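Local structure of alpha-galactosidase (Thermus thermophilus, 6LCJ) at residues Gly352-Pro357 against His398-Val403; His389-Met394 against His426-Lys431; Met418-Ala423 against Val473-Leu478. The protein probably hydrolyses terminal alpha-galactosidic bonds, as a hexameric member of glycoside hydrolase family 36. One frame throughout, in Å; residues are numbered along the deposited sequence.

Contact 1: Gly352-Pro357 against His398-Val403; sequences GLRVGP and HVDPDV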
ATOM      1  N   GLY E 352     -24.513 -31.450  31.045  1.00 23.69           N
ATOM      2  CA  GLY E 352     -23.368 -31.902  30.285  1.00 26.67           C
ATOM      3  C   GLY E 352     -22.847 -30.766  29.422  1.00 30.02           C
ATOM      4  O   GLY E 352     -23.619 -29.929  28.931  1.00 27.74           O
ATOM      5  N   LEU E 353     -21.522 -30.731  29.252  1.00 22.11           N
ATOM      6  CA  LEU E 353     -20.857 -29.657  28.525  1.00 23.43           C
ATOM      7  C   LEU E 353     -19.826 -30.249  27.573  1.00 23.62           C
ATOM      8  O   LEU E 353     -18.921 -30.967  28.005  1.00 25.47           O
ATOM      9  CB  LEU E 353     -20.202 -28.674  29.493  1.00 21.40           C
ATOM     10  CG  LEU E 353     -19.428 -27.504  28.888  1.00 24.31           C
ATOM     11  CD1 LEU E 353     -20.375 -26.536  28.253  1.00 24.89           C
ATOM     12  CD2 LEU E 353     -18.579 -26.789  29.936  1.00 24.70           C
ATOM     13  N   ARG E 354     -19.963 -29.952  26.286  1.00 22.45           N
ATOM     14  CA  ARG E 354     -18.931 -30.316  25.322  1.00 24.45           C
ATOM     15  C   ARG E 354     -17.707 -29.435  25.534  1.00 23.94           C
ATOM     16  O   ARG E 354     -17.832 -28.219  25.676  1.00 21.41           O
ATOM     17  CB  ARG E 354     -19.464 -30.177  23.898  1.00 20.89           C
ATOM     18  CG  ARG E 354     -20.466 -31.277  23.503  1.00 23.27           C
ATOM     19  CD  ARG E 354     -19.783 -32.455  22.806  1.00 23.81           C
ATOM     20  NE  ARG E 354     -18.815 -31.950  21.852  1.00 23.88           N
ATOM     21  CZ  ARG E 354     -19.082 -31.672  20.580  1.00 27.72           C
ATOM     22  NH1 ARG E 354     -20.290 -31.901  20.067  1.00 27.97           N
ATOM     23  NH2 ARG E 354     -18.126 -31.168  19.808  1.00 27.89           N
ATOM     24  N   VAL E 355     -16.524 -30.056  25.591  1.00 22.57           N
ATOM     25  CA  VAL E 355     -15.278 -29.360  25.893  1.00 25.45           C
ATOM     26  C   VAL E 355     -14.289 -29.387  24.737  1.00 23.32           C
ATOM     27  O   VAL E 355     -13.167 -28.902  24.889  1.00 19.95           O
ATOM     28  CB  VAL E 355     -14.606 -29.920  27.164  1.00 23.50           C
ATOM     29  CG1 VAL E 355     -15.407 -29.572  28.398  1.00 21.92           C
ATOM     30  CG2 VAL E 355     -14.444 -31.413  27.030  1.00 23.47           C
ATOM     31  N   GLY E 356     -14.658 -29.939  23.593  1.00 22.94           N
ATOM     32  CA  GLY E 356     -13.789 -29.897  22.446  1.00 21.55           C
ATOM     33  C   GLY E 356     -14.524 -29.788  21.124  1.00 25.47           C
ATOM     34  O   GLY E 356     -15.750 -29.950  21.033  1.00 25.16           O
ATOM     35  N   PRO E 357     -13.761 -29.506  20.066  1.00 24.34           N
ATOM     36  CA  PRO E 357     -14.286 -29.641  18.704  1.00 19.28           C
ATOM     37  C   PRO E 357     -15.001 -30.956  18.489  1.00 24.09           C
ATOM     38  O   PRO E 357     -14.773 -31.939  19.205  1.00 23.11           O
ATOM     39  CB  PRO E 357     -13.025 -29.565  17.837  1.00 22.80           C
ATOM     40  CG  PRO E 357     -12.039 -28.828  18.657  1.00 22.27           C
ATOM     41  CD  PRO E 357     -12.318 -29.201  20.079  1.00 23.22           C
ATOM     42  N   HIS E 398     -20.936 -32.638  33.925  1.00 22.73           N
ATOM     43  CA  HIS E 398     -20.598 -33.800  33.121  1.00 25.80           C
ATOM     44  C   HIS E 398     -19.836 -33.345  31.885  1.00 30.70           C
ATOM     45  O   HIS E 398     -20.376 -32.618  31.041  1.00 22.99           O
ATOM     46  CB  HIS E 398     -21.854 -34.564  32.724  1.00 26.95           C
ATOM     47  CG  HIS E 398     -22.589 -35.129  33.893  1.00 32.31           C
ATOM     48  ND1 HIS E 398     -23.914 -35.509  33.829  1.00 26.56           N
ATOM     49  CD2 HIS E 398     -22.188 -35.346  35.170  1.00 29.09           C
ATOM     50  CE1 HIS E 398     -24.289 -35.954  35.016  1.00 32.54           C
ATOM     51  NE2 HIS E 398     -23.262 -35.871  35.844  1.00 31.37           N
ATOM     52  N   VAL E 399     -18.583 -33.777  31.779  1.00 28.15           N
ATOM     53  CA  VAL E 399     -17.711 -33.359  30.692  1.00 27.26           C
ATOM     54  C   VAL E 399     -17.910 -34.309  29.518  1.00 28.17           C
ATOM     55  O   VAL E 399     -17.647 -35.513  29.623  1.00 25.63           O
ATOM     56  CB  VAL E 399     -16.250 -33.331  31.150  1.00 25.77           C
ATOM     57  CG1 VAL E 399     -15.333 -33.192  29.949  1.00 25.78           C
ATOM     58  CG2 VAL E 399     -16.059 -32.196  32.139  1.00 25.14           C
ATOM     59  N   ASP E 400     -18.398 -33.769  28.406  1.00 25.15           N
ATOM     60  CA  ASP E 400     -18.675 -34.572  27.228  1.00 24.20           C
ATOM     61  C   ASP E 400     -17.493 -34.531  26.267  1.00 23.48           C
ATOM     62  O   ASP E 400     -17.205 -33.466  25.712  1.00 24.86           O
ATOM     63  CB  ASP E 400     -19.934 -34.060  26.548  1.00 24.11           C
ATOM     64  CG  ASP E 400     -20.327 -34.892  25.346  1.00 34.36           C
ATOM     65  OD1 ASP E 400     -19.686 -35.956  25.115  1.00 33.68           O
ATOM     66  OD2 ASP E 400     -21.295 -34.489  24.642  1.00 35.19           O
ATOM     67  N   PRO E 401     -16.797 -35.643  26.015  1.00 26.03           N
ATOM     68  CA  PRO E 401     -15.658 -35.610  25.086  1.00 26.42           C
ATOM     69  C   PRO E 401     -16.068 -35.812  23.638  1.00 27.02           C
ATOM     70  O   PRO E 401     -15.189 -35.853  22.768  1.00 29.83           O
ATOM     71  CB  PRO E 401     -14.780 -36.780  25.577  1.00 21.04           C
ATOM     72  CG  PRO E 401     -15.794 -37.800  26.032  1.00 27.42           C
ATOM     73  CD  PRO E 401     -17.063 -37.017  26.485  1.00 28.17           C
ATOM     74  N   ASP E 402     -17.381 -35.915  23.398  1.00 25.21           N
ATOM     75  CA  ASP E 402     -18.041 -36.251  22.136  1.00 27.62           C
ATOM     76  C   ASP E 402     -18.032 -37.764  21.924  1.00 26.92           C
ATOM     77  O   ASP E 402     -17.526 -38.509  22.768  1.00 24.75           O
ATOM     78  CB  ASP E 402     -17.440 -35.495  20.949  1.00 25.01           C
ATOM     79  CG  ASP E 402     -18.488 -35.128  19.935  1.00 27.76           C
ATOM     80  OD1 ASP E 402     -19.615 -35.640  20.081  1.00 26.68           O
ATOM     81  OD2 ASP E 402     -18.199 -34.359  18.989  1.00 27.34           O
ATOM     82  N   VAL E 403     -18.634 -38.237  20.832  1.00 26.34           N
ATOM     83  CA  VAL E 403     -18.972 -39.659  20.726  1.00 26.75           C
ATOM     84  C   VAL E 403     -17.740 -40.545  20.562  1.00 25.05           C
ATOM     85  O   VAL E 403     -16.636 -40.073  20.259  1.00 25.21           O
ATOM     86  CB  VAL E 403     -19.972 -39.907  19.576  1.00 25.77           C
ATOM     87  CG1 VAL E 403     -21.143 -38.965  19.695  1.00 21.31           C
ATOM     88  CG2 VAL E 403     -19.276 -39.760  18.228  1.00 24.16           C
TER
HETATM   89  O   HOH W   1     -16.499 -32.367  23.532  1.00 26.83           O
HETATM   90  O   HOH W   2     -14.684 -33.153  21.470  1.00 28.26           O

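Contact 2: His389-Met394 against His426-Lys431; sequences HRLWLM and HFTGFK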
ATOM      1  N   HIS E 389      -7.444 -30.824  27.962  1.00 26.29           N
ATOM      2  CA  HIS E 389      -7.076 -29.679  28.787  1.00 23.02           C
ATOM      3  C   HIS E 389      -8.265 -29.073  29.507  1.00 26.44           C
ATOM      4  O   HIS E 389      -8.137 -27.999  30.103  1.00 25.19           O
ATOM      5  CB  HIS E 389      -6.384 -28.606  27.954  1.00 25.31           C
ATOM      6  CG  HIS E 389      -5.097 -29.059  27.348  1.00 28.21           C
ATOM      7  ND1 HIS E 389      -5.042 -29.797  26.184  1.00 31.03           N
ATOM      8  CD2 HIS E 389      -3.819 -28.896  27.753  1.00 31.34           C
ATOM      9  CE1 HIS E 389      -3.783 -30.058  25.890  1.00 34.14           C
ATOM     10  NE2 HIS E 389      -3.020 -29.522  26.826  1.00 39.12           N
ATOM     11  N   ARG E 390      -9.419 -29.730  29.466  1.00 24.93           N
ATOM     12  CA  ARG E 390     -10.591 -29.247  30.174  1.00 26.82           C
ATOM     13  C   ARG E 390     -11.169 -30.289  31.123  1.00 28.32           C
ATOM     14  O   ARG E 390     -12.300 -30.116  31.599  1.00 25.58           O
ATOM     15  CB  ARG E 390     -11.643 -28.771  29.166  1.00 24.02           C
ATOM     16  CG  ARG E 390     -11.290 -27.433  28.545  1.00 22.22           C
ATOM     17  CD  ARG E 390     -12.255 -27.049  27.441  1.00 23.09           C
ATOM     18  NE  ARG E 390     -12.154 -25.634  27.097  1.00 24.46           N
ATOM     19  CZ  ARG E 390     -12.444 -25.148  25.895  1.00 26.52           C
ATOM     20  NH1 ARG E 390     -12.854 -25.974  24.938  1.00 24.85           N
ATOM     21  NH2 ARG E 390     -12.336 -23.845  25.647  1.00 24.06           N
ATOM     22  N   LEU E 391     -10.420 -31.359  31.423  1.00 28.12           N
ATOM     23  CA  LEU E 391     -10.968 -32.424  32.258  1.00 27.20           C
ATOM     24  C   LEU E 391     -11.151 -31.985  33.706  1.00 27.57           C
ATOM     25  O   LEU E 391     -11.997 -32.557  34.400  1.00 27.53           O
ATOM     26  CB  LEU E 391     -10.086 -33.664  32.176  1.00 29.11           C
ATOM     27  CG  LEU E 391     -10.068 -34.346  30.806  1.00 30.05           C
ATOM     28  CD1 LEU E 391      -9.043 -35.437  30.763  1.00 30.86           C
ATOM     29  CD2 LEU E 391     -11.445 -34.906  30.485  1.00 37.01           C
ATOM     30  N   TRP E 392     -10.424 -30.950  34.154  1.00 24.53           N
ATOM     31  CA  TRP E 392     -10.615 -30.394  35.491  1.00 24.93           C
ATOM     32  C   TRP E 392     -12.036 -29.897  35.714  1.00 27.18           C
ATOM     33  O   TRP E 392     -12.440 -29.714  36.863  1.00 33.14           O
ATOM     34  CB  TRP E 392      -9.621 -29.252  35.752  1.00 24.85           C
ATOM     35  CG  TRP E 392      -9.503 -28.264  34.631  1.00 25.26           C
ATOM     36  CD1 TRP E 392      -8.786 -28.410  33.484  1.00 25.19           C
ATOM     37  CD2 TRP E 392     -10.130 -26.972  34.547  1.00 27.70           C
ATOM     38  NE1 TRP E 392      -8.934 -27.300  32.682  1.00 27.75           N
ATOM     39  CE2 TRP E 392      -9.749 -26.400  33.317  1.00 27.11           C
ATOM     40  CE3 TRP E 392     -10.975 -26.249  35.391  1.00 24.84           C
ATOM     41  CZ2 TRP E 392     -10.183 -25.147  32.914  1.00 29.78           C
ATOM     42  CZ3 TRP E 392     -11.401 -25.015  34.995  1.00 28.55           C
ATOM     43  CH2 TRP E 392     -11.012 -24.468  33.763  1.00 32.43           C
ATOM     44  N   LEU E 393     -12.812 -29.687  34.659  1.00 27.29           N
ATOM     45  CA  LEU E 393     -14.207 -29.300  34.831  1.00 31.41           C
ATOM     46  C   LEU E 393     -15.114 -30.444  35.264  1.00 28.72           C
ATOM     47  O   LEU E 393     -16.317 -30.219  35.418  1.00 29.39           O
ATOM     48  CB  LEU E 393     -14.751 -28.695  33.539  1.00 24.27           C
ATOM     49  CG  LEU E 393     -14.072 -27.359  33.303  1.00 28.97           C
ATOM     50  CD1 LEU E 393     -14.279 -26.943  31.864  1.00 24.63           C
ATOM     51  CD2 LEU E 393     -14.589 -26.323  34.293  1.00 28.37           C
ATOM     52  N   MET E 394     -14.585 -31.660  35.437  1.00 29.84           N
ATOM     53  CA  MET E 394     -15.404 -32.771  35.911  1.00 29.61           C
ATOM     54  C   MET E 394     -15.890 -32.536  37.330  1.00 31.86           C
ATOM     55  O   MET E 394     -16.800 -33.229  37.788  1.00 33.20           O
ATOM     56  CB  MET E 394     -14.615 -34.076  35.837  1.00 28.93           C
ATOM     57  CG  MET E 394     -14.540 -34.670  34.439  1.00 27.24           C
ATOM     58  SD  MET E 394     -13.419 -36.064  34.467  1.00 38.05           S
ATOM     59  CE  MET E 394     -14.359 -37.234  35.471  1.00 29.95           C
ATOM     60  N   HIS E 426     -14.427 -43.303  29.205  1.00 31.84           N
ATOM     61  CA  HIS E 426     -14.336 -43.992  30.488  1.00 29.65           C
ATOM     62  C   HIS E 426     -13.931 -43.027  31.594  1.00 28.84           C
ATOM     63  O   HIS E 426     -14.519 -43.035  32.676  1.00 31.87           O
ATOM     64  CB  HIS E 426     -13.346 -45.148  30.408  1.00 29.90           C
ATOM     65  CG  HIS E 426     -13.858 -46.348  29.676  1.00 32.44           C
ATOM     66  ND1 HIS E 426     -15.064 -46.941  29.974  1.00 32.70           N
ATOM     67  CD2 HIS E 426     -13.310 -47.084  28.679  1.00 31.19           C
ATOM     68  CE1 HIS E 426     -15.246 -47.982  29.182  1.00 34.80           C
ATOM     69  NE2 HIS E 426     -14.196 -48.093  28.390  1.00 33.50           N
ATOM     70  N   PHE E 427     -12.949 -42.165  31.336  1.00 26.90           N
ATOM     71  CA  PHE E 427     -12.491 -41.252  32.377  1.00 27.28           C
ATOM     72  C   PHE E 427     -13.588 -40.268  32.790  1.00 29.58           C
ATOM     73  O   PHE E 427     -13.816 -40.038  33.977  1.00 34.06           O
ATOM     74  CB  PHE E 427     -11.246 -40.512  31.904  1.00 28.48           C
ATOM     75  CG  PHE E 427     -10.614 -39.653  32.961  1.00 33.88           C
ATOM     76  CD1 PHE E 427      -9.819 -40.213  33.947  1.00 37.41           C
ATOM     77  CD2 PHE E 427     -10.813 -38.281  32.969  1.00 32.66           C
ATOM     78  CE1 PHE E 427      -9.225 -39.423  34.915  1.00 34.96           C
ATOM     79  CE2 PHE E 427     -10.219 -37.489  33.936  1.00 30.60           C
ATOM     80  CZ  PHE E 427      -9.433 -38.065  34.912  1.00 32.41           C
ATOM     81  N   THR E 428     -14.266 -39.659  31.824  1.00 32.26           N
ATOM     82  CA  THR E 428     -15.324 -38.717  32.164  1.00 28.99           C
ATOM     83  C   THR E 428     -16.602 -39.417  32.601  1.00 29.70           C
ATOM     84  O   THR E 428     -17.430 -38.793  33.276  1.00 29.39           O
ATOM     85  CB  THR E 428     -15.659 -37.804  30.971  1.00 27.03           C
ATOM     86  OG1 THR E 428     -16.104 -38.601  29.868  1.00 27.93           O
ATOM     87  CG2 THR E 428     -14.455 -36.969  30.538  1.00 24.15           C
ATOM     88  N   GLY E 429     -16.789 -40.680  32.208  1.00 25.75           N
ATOM     89  CA  GLY E 429     -18.050 -41.363  32.396  1.00 19.92           C
ATOM     90  C   GLY E 429     -19.158 -40.972  31.442  1.00 27.91           C
ATOM     91  O   GLY E 429     -20.281 -41.446  31.610  1.00 33.03           O
ATOM     92  N   PHE E 430     -18.887 -40.114  30.446  1.00 30.27           N
ATOM     93  CA  PHE E 430     -19.887 -39.662  29.479  1.00 27.57           C
ATOM     94  C   PHE E 430     -19.775 -40.545  28.242  1.00 27.20           C
ATOM     95  O   PHE E 430     -18.870 -40.374  27.422  1.00 32.30           O
ATOM     96  CB  PHE E 430     -19.683 -38.186  29.138  1.00 25.23           C
ATOM     97  CG  PHE E 430     -20.895 -37.526  28.540  1.00 26.56           C
ATOM     98  CD1 PHE E 430     -21.356 -37.888  27.287  1.00 28.51           C
ATOM     99  CD2 PHE E 430     -21.579 -36.530  29.234  1.00 28.09           C
ATOM    100  CE1 PHE E 430     -22.489 -37.272  26.728  1.00 32.24           C
ATOM    101  CE2 PHE E 430     -22.700 -35.904  28.688  1.00 26.93           C
ATOM    102  CZ  PHE E 430     -23.160 -36.274  27.435  1.00 30.47           C
ATOM    103  N   LYS E 431     -20.711 -41.473  28.091  1.00 27.90           N
ATOM    104  CA  LYS E 431     -20.625 -42.523  27.083  1.00 24.10           C
ATOM    105  C   LYS E 431     -21.697 -42.306  26.032  1.00 28.85           C
ATOM    106  O   LYS E 431     -22.892 -42.263  26.351  1.00 29.33           O
ATOM    107  CB  LYS E 431     -20.764 -43.903  27.727  1.00 30.36           C
ATOM    108  CG  LYS E 431     -19.634 -44.206  28.703  1.00 24.49           C
ATOM    109  CD  LYS E 431     -19.976 -45.313  29.637  1.00 28.12           C
ATOM    110  CE  LYS E 431     -18.788 -46.216  29.808  1.00 33.67           C
ATOM    111  NZ  LYS E 431     -19.079 -47.336  30.702  1.00 35.19           N
TER

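Contact 3: Met418-Ala423 against Val473-Leu478; sequences MRLQEA and VDYAPL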
ATOM      1  N   MET E 418      -9.136 -44.806  17.674  1.00 25.24           N
ATOM      2  CA  MET E 418     -10.434 -44.910  18.340  1.00 27.57           C
ATOM      3  C   MET E 418     -10.307 -45.210  19.836  1.00 33.55           C
ATOM      4  O   MET E 418     -11.170 -44.811  20.624  1.00 37.06           O
ATOM      5  CB  MET E 418     -11.273 -45.990  17.672  1.00 23.70           C
ATOM      6  CG  MET E 418     -11.841 -45.594  16.357  1.00 23.92           C
ATOM      7  SD  MET E 418     -12.932 -46.864  15.684  1.00 34.69           S
ATOM      8  CE  MET E 418     -11.840 -47.645  14.468  1.00 35.86           C
ATOM      9  N   ARG E 419      -9.260 -45.926  20.243  1.00 33.69           N
ATOM     10  CA  ARG E 419      -9.093 -46.271  21.648  1.00 32.21           C
ATOM     11  C   ARG E 419      -8.780 -45.048  22.503  1.00 32.72           C
ATOM     12  O   ARG E 419      -9.154 -45.003  23.682  1.00 31.71           O
ATOM     13  CB  ARG E 419      -7.992 -47.321  21.770  1.00 35.13           C
ATOM     14  CG  ARG E 419      -7.631 -47.719  23.188  1.00 46.61           C
ATOM     15  CD  ARG E 419      -6.972 -49.105  23.221  1.00 53.06           C
ATOM     16  NE  ARG E 419      -7.932 -50.209  23.069  1.00 56.23           N
ATOM     17  CZ  ARG E 419      -8.097 -50.915  21.947  1.00 56.76           C
ATOM     18  NH1 ARG E 419      -7.375 -50.633  20.861  1.00 46.33           N
ATOM     19  NH2 ARG E 419      -8.987 -51.908  21.910  1.00 49.08           N
ATOM     20  N   LEU E 420      -8.085 -44.056  21.942  1.00 31.88           N
ATOM     21  CA  LEU E 420      -7.842 -42.817  22.681  1.00 33.97           C
ATOM     22  C   LEU E 420      -9.152 -42.125  23.052  1.00 31.81           C
ATOM     23  O   LEU E 420      -9.313 -41.637  24.178  1.00 29.52           O
ATOM     24  CB  LEU E 420      -6.972 -41.874  21.851  1.00 28.64           C
ATOM     25  CG  LEU E 420      -5.616 -42.382  21.371  1.00 32.16           C
ATOM     26  CD1 LEU E 420      -4.959 -41.305  20.530  1.00 27.95           C
ATOM     27  CD2 LEU E 420      -4.748 -42.756  22.540  1.00 30.18           C
ATOM     28  N   GLN E 421     -10.091 -42.061  22.103  1.00 27.78           N
ATOM     29  CA  GLN E 421     -11.393 -41.478  22.372  1.00 30.60           C
ATOM     30  C   GLN E 421     -12.171 -42.317  23.380  1.00 27.84           C
ATOM     31  O   GLN E 421     -12.756 -41.779  24.324  1.00 31.89           O
ATOM     32  CB  GLN E 421     -12.154 -41.314  21.047  1.00 35.50           C
ATOM     33  CG  GLN E 421     -13.543 -40.656  21.113  1.00 28.67           C
ATOM     34  CD  GLN E 421     -13.518 -39.239  21.651  1.00 34.34           C
ATOM     35  OE1 GLN E 421     -12.452 -38.673  21.908  1.00 31.48           O
ATOM     36  NE2 GLN E 421     -14.708 -38.641  21.808  1.00 30.85           N
ATOM     37  N   GLU E 422     -12.169 -43.635  23.215  1.00 28.28           N
ATOM     38  CA  GLU E 422     -12.891 -44.488  24.154  1.00 32.48           C
ATOM     39  C   GLU E 422     -12.398 -44.297  25.588  1.00 34.36           C
ATOM     40  O   GLU E 422     -13.201 -44.281  26.531  1.00 33.91           O
ATOM     41  CB  GLU E 422     -12.756 -45.945  23.731  1.00 30.93           C
ATOM     42  CG  GLU E 422     -13.709 -46.866  24.437  1.00 36.67           C
ATOM     43  CD  GLU E 422     -13.277 -48.303  24.336  1.00 42.53           C
ATOM     44  OE1 GLU E 422     -13.604 -48.935  23.313  1.00 53.80           O
ATOM     45  OE2 GLU E 422     -12.607 -48.806  25.270  1.00 53.48           O
ATOM     46  N   ALA E 423     -11.082 -44.142  25.771  1.00 32.47           N
ATOM     47  CA  ALA E 423     -10.528 -43.989  27.115  1.00 34.79           C
ATOM     48  C   ALA E 423     -11.022 -42.710  27.789  1.00 34.52           C
ATOM     49  O   ALA E 423     -11.278 -42.701  29.000  1.00 31.10           O
ATOM     50  CB  ALA E 423      -9.002 -44.007  27.054  1.00 33.67           C
ATOM     51  N   VAL E 473      -2.465 -45.522  28.751  1.00 56.23           N
ATOM     52  CA  VAL E 473      -2.721 -44.801  27.503  1.00 48.73           C
ATOM     53  C   VAL E 473      -1.951 -43.487  27.530  1.00 47.81           C
ATOM     54  O   VAL E 473      -2.093 -42.696  28.471  1.00 51.14           O
ATOM     55  CB  VAL E 473      -4.225 -44.544  27.298  1.00 50.00           C
ATOM     56  CG1 VAL E 473      -4.513 -44.115  25.866  1.00 46.64           C
ATOM     57  CG2 VAL E 473      -5.042 -45.776  27.676  1.00 50.60           C
ATOM     58  N   ASP E 474      -1.158 -43.249  26.492  1.00 50.67           N
ATOM     59  CA  ASP E 474      -0.295 -42.075  26.390  1.00 54.21           C
ATOM     60  C   ASP E 474      -0.817 -41.169  25.278  1.00 54.20           C
ATOM     61  O   ASP E 474      -0.983 -41.610  24.136  1.00 58.36           O
ATOM     62  CB  ASP E 474       1.151 -42.500  26.116  1.00 53.50           C
ATOM     63  CG  ASP E 474       2.142 -41.345  26.213  1.00 65.09           C
ATOM     64  OD1 ASP E 474       1.750 -40.241  26.642  1.00 62.11           O
ATOM     65  OD2 ASP E 474       3.330 -41.549  25.865  1.00 73.91           O
ATOM     66  N   TYR E 475      -1.075 -39.904  25.611  1.00 51.29           N
ATOM     67  CA  TYR E 475      -1.597 -38.944  24.648  1.00 53.58           C
ATOM     68  C   TYR E 475      -0.572 -37.914  24.196  1.00 58.20           C
ATOM     69  O   TYR E 475      -0.830 -37.212  23.213  1.00 57.93           O
ATOM     70  CB  TYR E 475      -2.803 -38.183  25.228  1.00 46.08           C
ATOM     71  CG  TYR E 475      -4.062 -38.994  25.443  1.00 41.94           C
ATOM     72  CD1 TYR E 475      -4.236 -39.730  26.609  1.00 36.36           C
ATOM     73  CD2 TYR E 475      -5.096 -38.985  24.506  1.00 33.32           C
ATOM     74  CE1 TYR E 475      -5.377 -40.458  26.829  1.00 34.53           C
ATOM     75  CE2 TYR E 475      -6.254 -39.711  24.721  1.00 29.65           C
ATOM     76  CZ  TYR E 475      -6.388 -40.447  25.895  1.00 33.55           C
ATOM     77  OH  TYR E 475      -7.521 -41.188  26.146  1.00 31.75           O
ATOM     78  N   ALA E 476       0.563 -37.792  24.889  1.00 60.32           N
ATOM     79  CA  ALA E 476       1.503 -36.712  24.588  1.00 62.59           C
ATOM     80  C   ALA E 476       1.931 -36.635  23.121  1.00 68.48           C
ATOM     81  O   ALA E 476       2.041 -35.505  22.607  1.00 68.34           O
ATOM     82  CB  ALA E 476       2.730 -36.824  25.504  1.00 60.58           C
ATOM     83  N   PRO E 477       2.180 -37.747  22.399  1.00 62.19           N
ATOM     84  CA  PRO E 477       2.534 -37.627  20.971  1.00 65.76           C
ATOM     85  C   PRO E 477       1.620 -36.737  20.130  1.00 68.14           C
ATOM     86  O   PRO E 477       2.129 -36.029  19.253  1.00 73.52           O
ATOM     87  CB  PRO E 477       2.486 -39.086  20.496  1.00 67.28           C
ATOM     88  CG  PRO E 477       2.928 -39.858  21.680  1.00 62.60           C
ATOM     89  CD  PRO E 477       2.385 -39.129  22.883  1.00 60.60           C
ATOM     90  N   LEU E 478       0.297 -36.745  20.360  1.00 70.43           N
ATOM     91  CA  LEU E 478      -0.619 -35.983  19.505  1.00 58.41           C
ATOM     92  C   LEU E 478      -0.494 -34.474  19.679  1.00 66.70           C
ATOM     93  O   LEU E 478      -1.001 -33.726  18.834  1.00 66.97           O
ATOM     94  CB  LEU E 478      -2.073 -36.384  19.760  1.00 59.98           C
ATOM     95  CG  LEU E 478      -2.807 -35.963  21.042  1.00 53.66           C
ATOM     96  CD1 LEU E 478      -3.721 -34.765  20.829  1.00 43.60           C
ATOM     97  CD2 LEU E 478      -3.624 -37.135  21.544  1.00 46.28           C
TER

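Contact 1: Gly352-Pro357 against His398-Val403
R354 and D402 meet with their flat groups stacked: the D402 carboxylate lies over one face of the guanidinium, their planes only 19° apart, with OD2 of D402 above the middle of the group and 3.2 Å from CZ of R354. This salt bridge rests on charge alone, since no N-H of R354 points at that oxygen. The N-H groups go elsewhere: NH2 of R354 reaches G356 O at 2.9 Å and pairs with D358, while NE donates to a water in the guanidinium plane that also bridges G356 N and D400 O. The chain of R354 leaves beside its backbone N (chi1 -73°) and bends at both chi2 and chi3, which carries the guanidinium forward beside the loop that follows its own strand. D400, whose CG stands opposite the backbone N (chi1 -177°), meets the aliphatic part of the same arginine, with OD2 of D400 3.1 Å from CD of R354. Its other oxygen, OD1, accepts from D402 N in an Asx turn, which helps set D402 over the arginine.

Beneath these side chains run two neighbouring parallel strands of the (beta/alpha)8 barrel, the sixth and seventh in chain order. They are joined by L353 N to H398 O at 2.8 Å and D400 N to L353 O at 2.9 Å; V355 N to D400 O is a weak third bond. The charged cluster sits at their C-terminal ends, the rim where TIM-barrel glycosidases carry their active sites. On the other face of the sheet from R354 and D400 comes V399, whose CG1 meets CG2 of V355 at 3.5 Å, the two branched chains crossing at about a right angle. OD2 of D402 also takes a hydrogen bond from V359 N.

Contact 2: His389-Met394 against His426-Lys431
T428 OG1 is gripped twice at the end of helix 415-428, while the methyl of the same side chain packs on L391. The hydroxyl oxygen accepts from F430 N at 3.2 Å, a nearly straight bond that makes an ST turn, and it is also hydrogen-bonded to L424 O one turn back in the helix. With OG1 placed between the backbone N and the carbonyl carbon (chi1 60°), CG2 of T428 is left facing L391, whose CD2 touches it at 3.6 Å; the two side chains cross at about a right angle. The other methyl of L391 goes to F427, with CD1 of L391 4.0 Å from CE2 of the ring.

M394 comes to the same ring at a slant: its SD is 3.5 Å from CE2 of F427 and 4.4 Å from the ring centroid, an oblique Met-aromatic contact. A bend at chi3 (68°) then turns the methyl onto the helix backbone, where CE of M394 lies 3.2 Å from F427 O. Both L391 and M394 come from a short 3-10 segment that leads towards strand 398-400, and V399 of that strand also touches M394 and T428. F427 is further met edge-to-face by F466. With an alanine at T428, F430 N would probably lose its side-chain acceptor and a gap would be likely to open beside CD2 of L391.

No hydrogen bond crosses between the segments, so they hold by methyl, sulfur and ring packing, while the polar bonds serve to shape the turn at the helix end.

Contact 3: Met418-Ala423 against Val473-Leu478
Helix 415-428 of the barrel packs here against the C-terminal antiparallel sheet, at its outer strand 471-474 and the turn that follows. One polar bond joins them: OH of Y475 donates to L420 O at 2.7 Å, arriving in the carbonyl plane on a lone pair. The oxygen in turn lies in the plane of the tyrosine ring, at its edge. Because CG of Y475 stands opposite its own carbonyl carbon (chi1 -69°), the ring extends from the turn towards the helix and brings the phenol to the backbone. Beside that bond, CB of A423 lies 3.3 Å from OH of Y475, one turn further along the helix.

L420 carries most of the apolar packing. It and Y475 slide past each other in opposite directions, with CB of L420 3.7 Å from CE2 of the ring. Its CD2 sits over one ring face, offset towards the rim, and the same methyl meets CG1 of V473 at 3.6 Å. Thus L420 is wedged between a tyrosine and the last residues of the strand, while V473 also approaches A423 through its other methyl, with CG2 of V473 4.4 Å from CB of A423. Outside the two segments, F466 of the neighbouring strand meets the Y475 ring with its plane steeply inclined, and L388 of helix 380-388 touches it too.

In the turn itself, OD1 of D474 accepts from A476 N, an Asx turn that leads into a 3-10 segment. The whole is consistent with the family 36 plan, in which a C-terminal beta domain packs on the outer helices of a (beta/alpha)8 barrel.

How the contacts relate
From the N terminus, contact 1 opens at strand 352-354 and closes at strand 398-400, pairing two neighbouring barrel strands across an excursion that holds helices 366-371 and 380-388 and no strand. Before it closes, 389-394 opens contact 2, which ends at 426-431, so the two cross; R390 NH1 also bonds to V355 O. Contact 3 opens on helix 415-428 before contact 2 has closed, and closes at 473-478, so these two cross as well while sharing that helix. Contacts 1 and 3 follow in series, yet Q421 NE2 bonds to P401 O and V403 O. Together they tie the late barrel strands to helix 415-428 and that helix to the C-terminal sheet.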